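Local coordinates for protein cytidine deaminase (Mycobacterium leprae, PDB 3R2N) that probably catalyses the zinc-dependent hydrolytic deamination of cytidine and deoxycytidine to uridine and deoxyuridine in pyrimidine salvage, working as a homotetramer, at residues A61-I66 and R97-E102; F31-A36 and V80-G85. One frame throughout, in Å; residues are numbered along the deposited sequence. Where two conformers were deposited one is given.

Interaction 1 (A61-I66 and R97-E102); sequences AECSMI and RQLLYE. With EDO (1,2-ethanediol), chain L.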
# COMPACT_ATOMS: atom_id res chain seq x y z
N ALA D 61 -5.48 -8.78 -7.28
CA ALA D 61 -5.56 -10.22 -7.47
C ALA D 61 -4.18 -10.87 -7.29
O ALA D 61 -4.08 -11.92 -6.62
CB ALA D 61 -6.18 -10.56 -8.88
N GLU D 62 -3.14 -10.25 -7.86
CA GLU D 62 -1.76 -10.77 -7.81
C GLU D 62 -1.22 -10.84 -6.38
O GLU D 62 -0.53 -11.81 -6.04
CB GLU D 62 -0.81 -9.96 -8.71
CG GLU D 62 -1.23 -9.88 -10.19
CD GLU D 62 -2.09 -8.67 -10.48
OE1 GLU D 62 -3.13 -8.49 -9.80
OE2 GLU D 62 -1.71 -7.86 -11.35
N CYS D 63 -1.52 -9.82 -5.56
CA CYS D 63 -1.28 -9.85 -4.08
C CYS D 63 -1.90 -11.11 -3.44
O CYS D 63 -1.23 -11.81 -2.65
CB CYS D 63 -1.88 -8.63 -3.38
SG CYS D 63 -1.18 -7.01 -3.87
N SER D 64 -3.17 -11.41 -3.79
CA SER D 64 -3.85 -12.49 -3.12
C SER D 64 -3.15 -13.78 -3.46
O SER D 64 -2.91 -14.61 -2.58
CB SER D 64 -5.33 -12.55 -3.46
OG SER D 64 -6.01 -11.47 -2.89
N MET D 65 -2.74 -13.88 -4.71
CA MET D 65 -2.06 -15.05 -5.24
C MET D 65 -0.70 -15.27 -4.60
O MET D 65 -0.34 -16.39 -4.27
CB MET D 65 -1.92 -14.96 -6.76
CG MET D 65 -1.14 -16.13 -7.33
SD MET D 65 -0.85 -15.98 -9.10
CE MET D 65 0.20 -14.52 -9.14
N ILE D 66 0.05 -14.18 -4.45
CA ILE D 66 1.30 -14.21 -3.69
C ILE D 66 1.09 -14.77 -2.28
O ILE D 66 1.79 -15.69 -1.86
CB ILE D 66 2.04 -12.84 -3.74
CG1 ILE D 66 2.59 -12.58 -5.17
CG2 ILE D 66 3.17 -12.76 -2.72
CD1 ILE D 66 3.51 -13.69 -5.71
N ARG D 97 3.78 -5.90 -10.53
CA ARG D 97 4.96 -6.33 -11.28
C ARG D 97 6.14 -6.45 -10.31
O ARG D 97 6.94 -7.39 -10.41
CB ARG D 97 5.30 -5.40 -12.46
CG ARG D 97 4.18 -5.19 -13.45
CD ARG D 97 4.65 -4.34 -14.64
NE ARG D 97 3.52 -3.81 -15.40
CZ ARG D 97 3.58 -3.29 -16.63
NH1 ARG D 97 4.73 -3.22 -17.29
NH2 ARG D 97 2.47 -2.80 -17.19
N GLN D 98 6.22 -5.55 -9.34
CA GLN D 98 7.25 -5.68 -8.32
C GLN D 98 7.06 -6.96 -7.46
O GLN D 98 8.04 -7.66 -7.21
CB GLN D 98 7.41 -4.38 -7.51
CG GLN D 98 8.71 -4.27 -6.65
CD GLN D 98 9.94 -3.99 -7.49
OE1 GLN D 98 9.97 -3.02 -8.25
NE2 GLN D 98 10.95 -4.84 -7.40
N LEU D 99 5.83 -7.30 -7.04
CA LEU D 99 5.62 -8.56 -6.28
C LEU D 99 6.04 -9.77 -7.12
O LEU D 99 6.85 -10.58 -6.68
CB LEU D 99 4.18 -8.74 -5.77
CG LEU D 99 3.53 -7.67 -4.88
CD1 LEU D 99 2.20 -8.14 -4.38
CD2 LEU D 99 4.38 -7.19 -3.69
N LEU D 100 5.51 -9.83 -8.35
CA LEU D 100 5.79 -10.91 -9.28
C LEU D 100 7.28 -11.11 -9.56
O LEU D 100 7.77 -12.25 -9.68
CB LEU D 100 5.06 -10.68 -10.60
CG LEU D 100 3.55 -10.63 -10.51
CD1 LEU D 100 2.94 -10.06 -11.79
CD2 LEU D 100 2.99 -12.00 -10.18
N TYR D 101 7.99 -9.99 -9.66
CA TYR D 101 9.40 -10.02 -9.92
C TYR D 101 10.06 -10.69 -8.74
O TYR D 101 10.88 -11.59 -8.92
CB TYR D 101 10.00 -8.62 -10.08
CG TYR D 101 11.39 -8.68 -10.66
CD1 TYR D 101 11.57 -8.81 -12.04
CD2 TYR D 101 12.53 -8.65 -9.85
CE1 TYR D 101 12.85 -8.88 -12.61
CE2 TYR D 101 13.82 -8.73 -10.40
CZ TYR D 101 13.96 -8.84 -11.80
OH TYR D 101 15.22 -8.93 -12.40
N GLU D 102 9.71 -10.24 -7.55
CA GLU D 102 10.32 -10.77 -6.36
C GLU D 102 10.09 -12.31 -6.19
O GLU D 102 10.94 -13.00 -5.65
CB GLU D 102 9.92 -9.94 -5.13
CG GLU D 102 10.47 -10.50 -3.86
CD GLU D 102 11.02 -9.48 -2.90
OE1 GLU D 102 11.01 -8.27 -3.20
OE2 GLU D 102 11.47 -9.88 -1.81
C1 EDO L . -4.43 -5.75 -12.34
O1 EDO L . -4.75 -6.95 -11.60
C2 EDO L . -3.64 -4.82 -11.43
O2 EDO L . -2.48 -5.51 -10.91
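Leu99 and Leu100 of helix 94-104 pack against Cys63, Met65 and Ile66 of helix 61-71, the two helices whose N-terminal ends bring the zinc ligands Cys60, Cys93 and Cys96 together in the cytidine deaminase fold. Their short segments run nearly parallel, 27° apart, with axes 9.8 Å from each other. The packed side is apolar. Leu99 has CG anti to its carbonyl carbon (chi1 -56°), and an extended second torsion sends CD1 across to Cys63, 3.6 Å from SG. Leu99 CB meets Ile66 CG1 at 4.2 Å, the two side chains crossing at a slant. Met65 is stretched out as far as SD and bends only at chi3 (65°). This bend brings Met65 CE to Leu100 CD2 at 3.9 Å, the two side chains crossing at about a right angle. Strand 77-83 backs this side, with Leu77 touching Met65, Ile66 and Leu100. The side toward the metal is looser. There Glu62 CG comes no nearer than 4.5 Å to Leu100 CD1. The Glu62 carboxylate lies close to the zinc. An ethanediol, probably from the crystallisation liquor, sits against this carboxylate; its O1 donates a hydrogen bond to Glu62 OE1 at 2.9 Å.

Interaction 2 (F31-A36 and V80-G85); sequences FPVGVA and VYCVDG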
# COMPACT_ATOMS: atom_id res chain seq x y z
N PHE D 31 -15.01 -3.66 -10.69
CA PHE D 31 -14.05 -4.17 -11.66
C PHE D 31 -13.42 -5.41 -11.03
O PHE D 31 -12.37 -5.35 -10.37
CB PHE D 31 -12.99 -3.09 -11.99
CG PHE D 31 -12.08 -3.45 -13.13
CD1 PHE D 31 -12.50 -3.27 -14.47
CD2 PHE D 31 -10.81 -3.95 -12.90
CE1 PHE D 31 -11.67 -3.59 -15.55
CE2 PHE D 31 -9.95 -4.28 -13.95
CZ PHE D 31 -10.38 -4.11 -15.30
N PRO D 32 -14.09 -6.55 -11.19
CA PRO D 32 -13.59 -7.81 -10.62
C PRO D 32 -12.42 -8.40 -11.44
O PRO D 32 -12.38 -8.31 -12.70
CB PRO D 32 -14.83 -8.71 -10.64
CG PRO D 32 -15.65 -8.24 -11.83
CD PRO D 32 -15.29 -6.76 -12.04
N VAL D 33 -11.47 -8.99 -10.72
CA VAL D 33 -10.25 -9.55 -11.32
C VAL D 33 -9.91 -10.92 -10.69
O VAL D 33 -9.99 -11.11 -9.46
CB VAL D 33 -9.04 -8.60 -11.14
CG1 VAL D 33 -7.77 -9.18 -11.70
CG2 VAL D 33 -9.32 -7.20 -11.71
N GLY D 34 -9.51 -11.85 -11.54
CA GLY D 34 -9.02 -13.13 -11.09
C GLY D 34 -7.63 -13.34 -11.66
O GLY D 34 -7.29 -12.76 -12.70
N VAL D 35 -6.81 -14.12 -10.95
CA VAL D 35 -5.47 -14.43 -11.43
C VAL D 35 -5.17 -15.88 -11.13
O VAL D 35 -5.68 -16.44 -10.16
CB VAL D 35 -4.36 -13.49 -10.84
CG1 VAL D 35 -4.15 -13.73 -9.31
CG2 VAL D 35 -3.06 -13.67 -11.58
N ALA D 36 -4.32 -16.48 -11.93
CA ALA D 36 -3.97 -17.85 -11.73
C ALA D 36 -2.52 -18.00 -12.19
O ALA D 36 -2.09 -17.36 -13.17
CB ALA D 36 -4.92 -18.80 -12.54
N VAL D 80 1.85 -16.70 -15.16
CA VAL D 80 0.71 -15.99 -14.55
C VAL D 80 -0.23 -15.43 -15.62
O VAL D 80 0.23 -14.87 -16.63
CB VAL D 80 1.20 -14.83 -13.63
CG1 VAL D 80 0.03 -14.05 -13.07
CG2 VAL D 80 2.03 -15.36 -12.51
N TYR D 81 -1.53 -15.56 -15.37
CA TYR D 81 -2.57 -15.06 -16.27
C TYR D 81 -3.63 -14.31 -15.43
O TYR D 81 -4.35 -14.92 -14.63
CB TYR D 81 -3.23 -16.25 -16.99
CG TYR D 81 -3.94 -15.95 -18.31
CD1 TYR D 81 -3.88 -16.85 -19.36
CD2 TYR D 81 -4.68 -14.78 -18.49
CE1 TYR D 81 -4.53 -16.57 -20.59
CE2 TYR D 81 -5.34 -14.52 -19.70
CZ TYR D 81 -5.25 -15.41 -20.74
OH TYR D 81 -5.89 -15.12 -21.91
N CYS D 82 -3.70 -12.99 -15.62
CA CYS D 82 -4.67 -12.15 -14.91
C CYS D 82 -5.86 -11.81 -15.82
O CYS D 82 -5.69 -11.55 -17.04
CB CYS D 82 -3.95 -10.89 -14.42
SG CYS D 82 -4.83 -9.84 -13.28
N VAL D 83 -7.06 -11.82 -15.25
CA VAL D 83 -8.27 -11.60 -16.05
C VAL D 83 -9.21 -10.52 -15.53
O VAL D 83 -9.33 -10.28 -14.31
CB VAL D 83 -9.11 -12.88 -16.21
CG1 VAL D 83 -8.35 -13.96 -17.06
CG2 VAL D 83 -9.61 -13.37 -14.85
N ASP D 84 -9.90 -9.85 -16.46
CA ASP D 84 -10.93 -8.91 -16.08
C ASP D 84 -12.31 -9.57 -16.17
O ASP D 84 -12.41 -10.79 -16.38
CB ASP D 84 -10.84 -7.64 -16.93
CG ASP D 84 -11.18 -7.88 -18.40
OD1 ASP D 84 -11.81 -8.91 -18.74
OD2 ASP D 84 -10.81 -7.03 -19.23
N GLY D 85 -13.38 -8.78 -16.01
CA GLY D 85 -14.76 -9.27 -16.02
C GLY D 85 -15.22 -9.97 -17.30
O GLY D 85 -16.21 -10.70 -17.28
O HOH W 1 -13.03 -6.50 -14.59
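Residues 34-36 and 80-83 pair as neighbouring antiparallel strands, 169° apart in direction and 4.7 Å between axes, inside the mixed sheet of the cytidine deaminase fold. Gly34 with Val83 and Ala36 with Tyr81 are hydrogen-bonded pairs. Val35 with Cys82, between them, is a non-hydrogen-bonded pair. The bonds are uneven. Val83 N reaches Gly34 O at 2.7 Å and Tyr81 N reaches Ala36 O at 2.9 Å, both nearly in line with the carbonyl. The return bonds are longer and come in tilted from the carbonyl plane, with Gly34 N 3.2 Å from Val83 O. CA-H...O contacts, such as Val35 CA to Tyr81 O, fill in the ladder.

Val35 and Cys82 point to the face covered by helix 61-71. Val35 holds CG2 anti to its backbone N, and this methyl presses on Val80 CG1 at 3.5 Å, closer than usual for two carbons. Ala36, Tyr81 and Val83 point to the other face, where helix 10-21 lies. Val83 has CG1 anti to its carbonyl carbon (chi1 -66°), which puts CG2 between the backbone N and that carbon. From there Val83 CG2 reaches the Gly34 backbone, 3.2 Å from Gly34 O.

Beyond the paired residues the two segments continue as loops toward a more exposed end. Phe31 CZ touches Asp84 CB obliquely, with the ring and the carboxylate planes 82° apart. Asp84 OD1 turns to its own loop and accepts from Asn86 N and Asp88 N. Pro32 O and Gly85 N do not bond directly. One water joins them, donating a hydrogen bond to Pro32 O and accepting one from Gly85 N, each at 2.7 Å. The oxygen of this water lies 3.2 Å above the plane of the Phe31 ring, over its centre.

How the interactions relate
Interaction 1 is a buried helix-helix contact, while interaction 2 is a pair of sheet strands that is buried at one end and partly exposed at the other. The first rests on apolar side-chain packing, the second mainly on backbone hydrogen bonds. They meet directly. Val35 CG1 packs 3.6 Å from Met65 CB and 3.2 Å from Ala61 O, and Val33 CG1 touches Ala61 CB, so helix 61-71 lies on the sheet. Along the chain the segments alternate, with strand 77-83 linking the two helices. Other subunits reach residues of interaction 1, including Ile66 and Leu99, but none touches the segments of interaction 2.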